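Local atomic coordinates of retinol dehydratase (Spodoptera frugiperda, PDB entry 1X8L), a protein that probably converts retinol to anhydroretinol by sulfotransferase chemistry, and here holds the retinoid 4-oxoretinol together with the inactive cofactor PAP and calcium. Residues 29-34 against 118-123; 105-110 against 161-166. The protein carries 2 engineered substitutions. One frame throughout, in Å; residues are numbered along the deposited sequence.

Interaction 1 of 2, residues 29-34 against 118-123. With CA (calcium ion), chain D; OXR (4-oxoretinol), chain E.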
loop_
_atom_site.group_PDB
_atom_site.type_symbol
_atom_site.label_atom_id
_atom_site.label_comp_id
_atom_site.label_asym_id
_atom_site.label_seq_id
_atom_site.Cartn_x
_atom_site.Cartn_y
_atom_site.Cartn_z
ATOM N N GLY A 29 -1.791 -7.329 -6.502
ATOM C CA GLY A 29 -2.361 -6.268 -7.336
ATOM C C GLY A 29 -2.282 -6.537 -8.819
ATOM O O GLY A 29 -3.128 -6.107 -9.601
ATOM N N ALA A 30 -1.225 -7.227 -9.206
ATOM C CA ALA A 30 -1.016 -7.632 -10.579
ATOM C C ALA A 30 -1.969 -8.782 -10.990
ATOM O O ALA A 30 -2.585 -8.726 -12.053
ATOM C CB ALA A 30 0.460 -8.043 -10.765
ATOM N N PHE A 31 -2.102 -9.792 -10.139
ATOM C CA PHE A 31 -2.905 -10.989 -10.435
ATOM C C PHE A 31 -4.302 -10.640 -10.957
ATOM O O PHE A 31 -5.002 -9.855 -10.334
ATOM C CB PHE A 31 -3.037 -11.891 -9.209
ATOM C CG PHE A 31 -3.449 -13.296 -9.550
ATOM C CD1 PHE A 31 -2.657 -14.070 -10.380
ATOM C CD2 PHE A 31 -4.655 -13.830 -9.076
ATOM C CE1 PHE A 31 -3.043 -15.373 -10.722
ATOM C CE2 PHE A 31 -5.041 -15.146 -9.410
ATOM C CZ PHE A 31 -4.245 -15.906 -10.239
ATOM N N PRO A 32 -4.687 -11.157 -12.122
ATOM C CA PRO A 32 -5.978 -10.792 -12.724
ATOM C C PRO A 32 -7.225 -11.169 -11.923
ATOM O O PRO A 32 -8.162 -10.414 -11.948
ATOM C CB PRO A 32 -5.968 -11.524 -14.076
ATOM C CG PRO A 32 -4.513 -11.825 -14.338
ATOM C CD PRO A 32 -3.924 -12.074 -12.987
ATOM N N THR A 33 -7.248 -12.292 -11.229
ATOM C CA THR A 33 -8.466 -12.708 -10.496
ATOM C C THR A 33 -8.696 -11.897 -9.209
ATOM O O THR A 33 -7.875 -11.967 -8.300
ATOM C CB THR A 33 -8.346 -14.203 -10.147
ATOM O OG1 THR A 33 -7.753 -14.913 -11.260
ATOM C CG2 THR A 33 -9.711 -14.827 -9.958
ATOM N N THR A 34 -9.788 -11.124 -9.125
ATOM C CA THR A 34 -10.069 -10.343 -7.908
ATOM C C THR A 34 -10.967 -11.115 -6.962
ATOM O O THR A 34 -11.442 -12.189 -7.314
ATOM C CB THR A 34 -10.667 -8.943 -8.210
ATOM O OG1 THR A 34 -12.031 -9.058 -8.636
ATOM C CG2 THR A 34 -9.924 -8.237 -9.377
ATOM N N GLU A 118 -5.884 -13.650 -21.399
ATOM C CA GLU A 118 -4.692 -12.986 -21.911
ATOM C C GLU A 118 -3.827 -12.514 -20.777
ATOM O O GLU A 118 -2.607 -12.552 -20.877
ATOM C CB GLU A 118 -5.021 -11.759 -22.779
ATOM C CG GLU A 118 -5.413 -12.070 -24.208
ATOM C CD GLU A 118 -6.893 -12.334 -24.344
ATOM O OE1 GLU A 118 -7.410 -12.204 -25.468
ATOM O OE2 GLU A 118 -7.526 -12.664 -23.302
ATOM N N GLU A 119 -4.471 -12.015 -19.733
ATOM C CA GLU A 119 -3.758 -11.437 -18.591
ATOM C C GLU A 119 -2.926 -12.476 -17.786
ATOM O O GLU A 119 -1.877 -12.122 -17.272
ATOM C CB GLU A 119 -4.727 -10.653 -17.691
ATOM C CG GLU A 119 -5.351 -9.427 -18.360
ATOM C CD GLU A 119 -6.587 -8.920 -17.632
ATOM O OE1 GLU A 119 -6.540 -8.819 -16.386
ATOM O OE2 GLU A 119 -7.614 -8.621 -18.305
ATOM N N TYR A 120 -3.356 -13.742 -17.725
ATOM C CA TYR A 120 -2.646 -14.744 -16.919
ATOM C C TYR A 120 -1.208 -15.016 -17.352
ATOM O O TYR A 120 -0.340 -15.117 -16.521
ATOM C CB TYR A 120 -3.439 -16.051 -16.775
ATOM C CG TYR A 120 -4.675 -15.820 -15.960
ATOM C CD1 TYR A 120 -5.879 -15.587 -16.579
ATOM C CD2 TYR A 120 -4.626 -15.744 -14.564
ATOM C CE1 TYR A 120 -6.999 -15.335 -15.875
ATOM C CE2 TYR A 120 -5.771 -15.475 -13.842
ATOM C CZ TYR A 120 -6.950 -15.271 -14.514
ATOM O OH TYR A 120 -8.124 -15.016 -13.869
ATOM N N ASN A 121 -0.916 -15.113 -18.633
ATOM C CA ASN A 121 0.476 -15.396 -18.975
ATOM C C ASN A 121 1.363 -14.151 -19.113
ATOM O O ASN A 121 2.555 -14.289 -19.307
ATOM C CB ASN A 121 0.610 -16.387 -20.138
ATOM C CG ASN A 121 0.084 -15.855 -21.433
ATOM O OD1 ASN A 121 -1.038 -15.370 -21.498
ATOM N ND2 ASN A 121 0.884 -15.964 -22.480
ATOM N N ASP A 122 0.802 -12.950 -18.936
ATOM C CA ASP A 122 1.616 -11.735 -18.702
ATOM C C ASP A 122 2.317 -11.773 -17.345
ATOM O O ASP A 122 3.317 -11.083 -17.136
ATOM C CB ASP A 122 0.759 -10.465 -18.767
ATOM C CG ASP A 122 0.197 -10.217 -20.145
ATOM O OD1 ASP A 122 0.149 -11.177 -20.932
ATOM O OD2 ASP A 122 -0.214 -9.105 -20.530
ATOM N N ILE A 123 1.764 -12.568 -16.430
ATOM C CA ILE A 123 2.321 -12.777 -15.093
ATOM C C ILE A 123 3.622 -13.607 -15.086
ATOM O O ILE A 123 4.378 -13.557 -14.116
ATOM C CB ILE A 123 1.228 -13.436 -14.166
ATOM C CG1 ILE A 123 0.045 -12.481 -13.949
ATOM C CG2 ILE A 123 1.800 -13.856 -12.840
ATOM C CD1 ILE A 123 0.437 -11.062 -13.562
HETATM CA CA CA D . -0.927 -12.561 -22.697
HETATM O O2 OXR E . -1.400 -18.135 -12.861
HETATM C C4 OXR E . -2.033 -19.099 -13.253
HETATM C C3 OXR E . -2.493 -19.048 -14.673
HETATM C C2 OXR E . -3.283 -20.252 -15.147
HETATM C C1 OXR E . -3.571 -21.414 -14.184
HETATM C C17 OXR E . -2.955 -22.680 -14.786
HETATM C C16 OXR E . -5.097 -21.550 -14.019
HETATM C C5 OXR E . -2.322 -20.217 -12.361
HETATM C C18 OXR E . -1.770 -20.071 -10.976
HETATM C C6 OXR E . -3.034 -21.295 -12.767
HETATM C C7 OXR E . -3.383 -22.498 -11.944
HETATM C C8 OXR E . -3.231 -22.684 -10.637
HETATM C C9 OXR E . -3.623 -23.951 -9.960
HETATM C C19 OXR E . -4.201 -25.163 -10.656
HETATM C C10 OXR E . -3.378 -23.969 -8.644
HETATM C C11 OXR E . -3.619 -25.109 -7.789
HETATM C C12 OXR E . -3.177 -24.992 -6.538
HETATM C C13 OXR E . -3.338 -26.068 -5.555
HETATM C C20 OXR E . -3.757 -27.454 -5.980
HETATM C C14 OXR E . -3.083 -25.791 -4.270
HETATM C C15 OXR E . -3.234 -26.824 -3.155
HETATM O O1 OXR E . -4.592 -27.090 -2.809
HETATM O O HOH W 1 1.834 -12.428 -22.726
#
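Tyr120, on helix 117-120, reaches into the loop 29-34, where three consecutive residues receive its ring. Pro32 lies over one face: its CG stands 4.0 Å from the ring centroid of Tyr120, a CH-pi contact displaced toward the rim. Phe31 is met in an offset edge-to-face pair, the edge of Tyr120 turned to the phenyl face with the planes at 73°; Phe31 CZ and Tyr120 CE2 are 3.9 Å apart. At the phenol end, Tyr120 OH donates to Thr33 OG1 over 2.6 Å.

Proline suits this loop because its compact, apolar ring also packs on the side chains near Tyr120: Pro32 CG lies 3.6 Å from Glu119 CB, and Pro32 CD rests on Ile123 CG1. The tip of Ile123, CD1, continues onto Ala30 CB.

Phe31 starts out away from the helix, but CG anti to the backbone N (chi1 -161°) swings the ring back to Tyr120, and its edge faces the keto oxygen of 4-oxoretinol. Tyr120 CB in turn packs against the retinoid C3 at 3.8 Å.

Further out, Thr33 OG1 is bonded to Ile111 O and Tyr120 OH to Asp113 N, which ties both hydroxyls to the loop 111-113. A calcium ion, bound by Glu118 O and Asp122 OD1, both at 2.5 Å, and by a water, joins the two across the turn that holds Tyr120, which is likely to steady it.

The retinoid thus has aromatic neighbours along part of its oxidised ring, while the polar end of Tyr120 is spent on the protein.

Interaction 2 of 2, residues 105-110 against 161-166. With OXR (4-oxoretinol), chain E.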
loop_
_atom_site.group_PDB
_atom_site.type_symbol
_atom_site.label_atom_id
_atom_site.label_comp_id
_atom_site.label_asym_id
_atom_site.label_seq_id
_atom_site.Cartn_x
_atom_site.Cartn_y
_atom_site.Cartn_z
ATOM N N TYR A 105 -10.764 -31.560 -7.284
ATOM C CA TYR A 105 -10.484 -30.352 -6.526
ATOM C C TYR A 105 -11.693 -29.452 -6.669
ATOM O O TYR A 105 -11.816 -28.737 -7.649
ATOM C CB TYR A 105 -9.205 -29.665 -7.059
ATOM C CG TYR A 105 -8.683 -28.463 -6.259
ATOM C CD1 TYR A 105 -7.509 -27.839 -6.640
ATOM C CD2 TYR A 105 -9.350 -27.956 -5.126
ATOM C CE1 TYR A 105 -7.017 -26.755 -5.951
ATOM C CE2 TYR A 105 -8.863 -26.847 -4.436
ATOM C CZ TYR A 105 -7.694 -26.254 -4.860
ATOM O OH TYR A 105 -7.137 -25.179 -4.194
ATOM N N LEU A 106 -12.604 -29.518 -5.693
ATOM C CA LEU A 106 -13.926 -28.885 -5.824
ATOM C C LEU A 106 -13.852 -27.392 -6.154
ATOM O O LEU A 106 -14.597 -26.920 -7.003
ATOM C CB LEU A 106 -14.749 -29.108 -4.549
ATOM C CG LEU A 106 -16.185 -28.563 -4.488
ATOM C CD1 LEU A 106 -17.042 -29.059 -5.657
ATOM C CD2 LEU A 106 -16.830 -28.913 -3.148
ATOM N N ASP A 107 -12.937 -26.669 -5.498
ATOM C CA ASP A 107 -12.855 -25.211 -5.596
ATOM C C ASP A 107 -11.608 -24.717 -6.344
ATOM O O ASP A 107 -11.287 -23.531 -6.295
ATOM C CB ASP A 107 -12.971 -24.533 -4.199
ATOM C CG ASP A 107 -11.998 -25.107 -3.166
ATOM O OD1 ASP A 107 -12.096 -26.343 -2.852
ATOM O OD2 ASP A 107 -11.126 -24.407 -2.589
ATOM N N GLY A 108 -10.942 -25.607 -7.076
ATOM C CA GLY A 108 -9.745 -25.257 -7.848
ATOM C C GLY A 108 -9.980 -24.283 -8.991
ATOM O O GLY A 108 -9.127 -23.461 -9.312
ATOM N N PHE A 109 -11.169 -24.385 -9.587
ATOM C CA PHE A 109 -11.592 -23.554 -10.706
ATOM C C PHE A 109 -11.569 -22.058 -10.422
ATOM O O PHE A 109 -11.218 -21.291 -11.297
ATOM C CB PHE A 109 -13.011 -23.956 -11.144
ATOM C CG PHE A 109 -14.104 -23.466 -10.230
ATOM C CD1 PHE A 109 -14.838 -22.329 -10.553
ATOM C CD2 PHE A 109 -14.408 -24.144 -9.049
ATOM C CE1 PHE A 109 -15.847 -21.874 -9.715
ATOM C CE2 PHE A 109 -15.421 -23.696 -8.224
ATOM C CZ PHE A 109 -16.128 -22.549 -8.547
ATOM N N MET A 110 -11.952 -21.638 -9.211
ATOM C CA MET A 110 -12.276 -20.228 -8.976
ATOM C C MET A 110 -11.132 -19.236 -9.254
ATOM O O MET A 110 -11.380 -18.069 -9.537
ATOM C CB MET A 110 -12.817 -20.033 -7.569
ATOM C CG MET A 110 -11.809 -20.243 -6.441
ATOM S SD MET A 110 -12.497 -19.613 -4.953
ATOM C CE MET A 110 -11.360 -20.262 -3.728
ATOM N N VAL A 161 -12.800 -36.409 -2.881
ATOM C CA VAL A 161 -12.920 -34.975 -3.106
ATOM C C VAL A 161 -11.952 -34.172 -2.249
ATOM O O VAL A 161 -11.830 -34.444 -1.071
ATOM C CB VAL A 161 -14.365 -34.486 -2.848
ATOM C CG1 VAL A 161 -14.523 -33.043 -3.260
ATOM C CG2 VAL A 161 -15.349 -35.361 -3.593
ATOM N N LYS A 162 -11.299 -33.173 -2.857
ATOM C CA LYS A 162 -10.466 -32.187 -2.150
ATOM C C LYS A 162 -11.066 -30.794 -2.229
ATOM O O LYS A 162 -11.428 -30.325 -3.304
ATOM C CB LYS A 162 -9.046 -32.145 -2.759
ATOM C CG LYS A 162 -8.126 -30.981 -2.280
ATOM C CD LYS A 162 -6.971 -30.781 -3.274
ATOM C CE LYS A 162 -6.250 -29.483 -3.056
ATOM N NZ LYS A 162 -4.944 -29.489 -3.743
ATOM N N THR A 163 -11.139 -30.110 -1.092
ATOM C CA THR A 163 -11.663 -28.753 -1.069
ATOM C C THR A 163 -11.049 -27.917 0.055
ATOM O O THR A 163 -10.791 -28.389 1.125
ATOM C CB THR A 163 -13.201 -28.804 -0.962
ATOM O OG1 THR A 163 -13.763 -27.509 -1.152
ATOM C CG2 THR A 163 -13.645 -29.207 0.426
ATOM N N HIS A 164 -10.821 -26.655 -0.215
ATOM C CA HIS A 164 -10.553 -25.698 0.833
ATOM C C HIS A 164 -11.786 -24.868 1.233
ATOM O O HIS A 164 -11.664 -23.896 1.945
ATOM C CB HIS A 164 -9.396 -24.810 0.393
ATOM C CG HIS A 164 -8.166 -25.601 0.142
ATOM N ND1 HIS A 164 -7.636 -26.452 1.093
ATOM C CD2 HIS A 164 -7.410 -25.747 -0.970
ATOM C CE1 HIS A 164 -6.583 -27.058 0.578
ATOM N NE2 HIS A 164 -6.413 -26.635 -0.661
ATOM N N LEU A 165 -12.964 -25.272 0.784
ATOM C CA LEU A 165 -14.181 -24.546 1.137
ATOM C C LEU A 165 -14.603 -24.810 2.575
ATOM O O LEU A 165 -14.522 -25.961 3.057
ATOM C CB LEU A 165 -15.334 -24.966 0.216
ATOM C CG LEU A 165 -15.205 -24.682 -1.263
ATOM C CD1 LEU A 165 -16.364 -25.342 -1.976
ATOM C CD2 LEU A 165 -15.196 -23.205 -1.508
ATOM N N PRO A 166 -15.060 -23.776 3.268
ATOM C CA PRO A 166 -15.664 -23.976 4.588
ATOM C C PRO A 166 -16.990 -24.720 4.510
ATOM O O PRO A 166 -17.685 -24.744 3.455
ATOM C CB PRO A 166 -15.876 -22.546 5.098
ATOM C CG PRO A 166 -15.919 -21.693 3.900
ATOM C CD PRO A 166 -15.078 -22.350 2.871
HETATM O O2 OXR E . -1.400 -18.135 -12.861
HETATM C C4 OXR E . -2.033 -19.099 -13.253
HETATM C C3 OXR E . -2.493 -19.048 -14.673
HETATM C C2 OXR E . -3.283 -20.252 -15.147
HETATM C C1 OXR E . -3.571 -21.414 -14.184
HETATM C C17 OXR E . -2.955 -22.680 -14.786
HETATM C C16 OXR E . -5.097 -21.550 -14.019
HETATM C C5 OXR E . -2.322 -20.217 -12.361
HETATM C C18 OXR E . -1.770 -20.071 -10.976
HETATM C C6 OXR E . -3.034 -21.295 -12.767
HETATM C C7 OXR E . -3.383 -22.498 -11.944
HETATM C C8 OXR E . -3.231 -22.684 -10.637
HETATM C C9 OXR E . -3.623 -23.951 -9.960
HETATM C C19 OXR E . -4.201 -25.163 -10.656
HETATM C C10 OXR E . -3.378 -23.969 -8.644
HETATM C C11 OXR E . -3.619 -25.109 -7.789
HETATM C C12 OXR E . -3.177 -24.992 -6.538
HETATM C C13 OXR E . -3.338 -26.068 -5.555
HETATM C C20 OXR E . -3.757 -27.454 -5.980
HETATM C C14 OXR E . -3.083 -25.791 -4.270
HETATM C C15 OXR E . -3.234 -26.824 -3.155
HETATM O O1 OXR E . -4.592 -27.090 -2.809
#
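The phenol ring of Tyr105 lies between two neighbours. Over the centre of one face sits Lys162 CE, 3.8 Å above the plane, with NZ beyond it in a cation-pi contact 18° off the ring normal; the lysine chain is extended throughout, which carries it across the ring to the retinoid hydroxyl O1. Against the opposite face lies Gly108 CA, and a side chain there would run into the ring. The His164 ring presents its edge: Tyr105 OH and O1 both lie near its plane. O1 is gripped by Lys162 NZ at 2.6 Å and His164 NE2 at 2.9 Å, while its bond to Tyr105 OH is long and weak. With an alanine at Tyr105, the lysine chain would probably lose its aromatic support and the retinoid C20 methyl its neighbour, opening a gap between them.

The carboxylate of Asp107 binds the chain where the strand gives way to the loop. Its OD1 accepts from Thr163 OG1 (2.7 Å), which comes from above the carboxylate plane, and from His164 N on the syn side (2.9 Å). Thr163 OG1 also takes the N-H of Leu165, an ST turn. The leucines pack together: Leu106 CD2 meets Leu165 CD1.

Leu106 N bonds to Lys162 O (2.8 Å) and, with the Lys162-Ile104 backbone bond, joins outermost strand 104-105 to parallel strand 160-163, which strand 66-70 flanks on its other side. Helix 53-57 packs on the leucines through Ile56, helix 76-87 meets Lys162 and His164, and His164 ND1 is bonded to Ser70 O.

How the interactions relate
Both contacts touch the same 4-oxoretinol, at its two ends: interaction 1 lines the keto-bearing ring, interaction 2 holds the terminal hydroxyl. Their centres lie 21 Å apart. Interaction 2 is buried near the middle of the chain, where the parallel sheet supplies fixed backbone and polar side chains converge on one oxygen near the cofactor. Interaction 1 is only partly buried, made of loop and a short helix; aromatic and proline packing dominates, and calcium bridges Glu118 and Asp122 on the outer side. The two meet where Thr33 CG2 packs on Met110 O, and the chain from 105-110 runs on to helix 117-120, so the two ends of the retinoid site are joined through one stretch of chain.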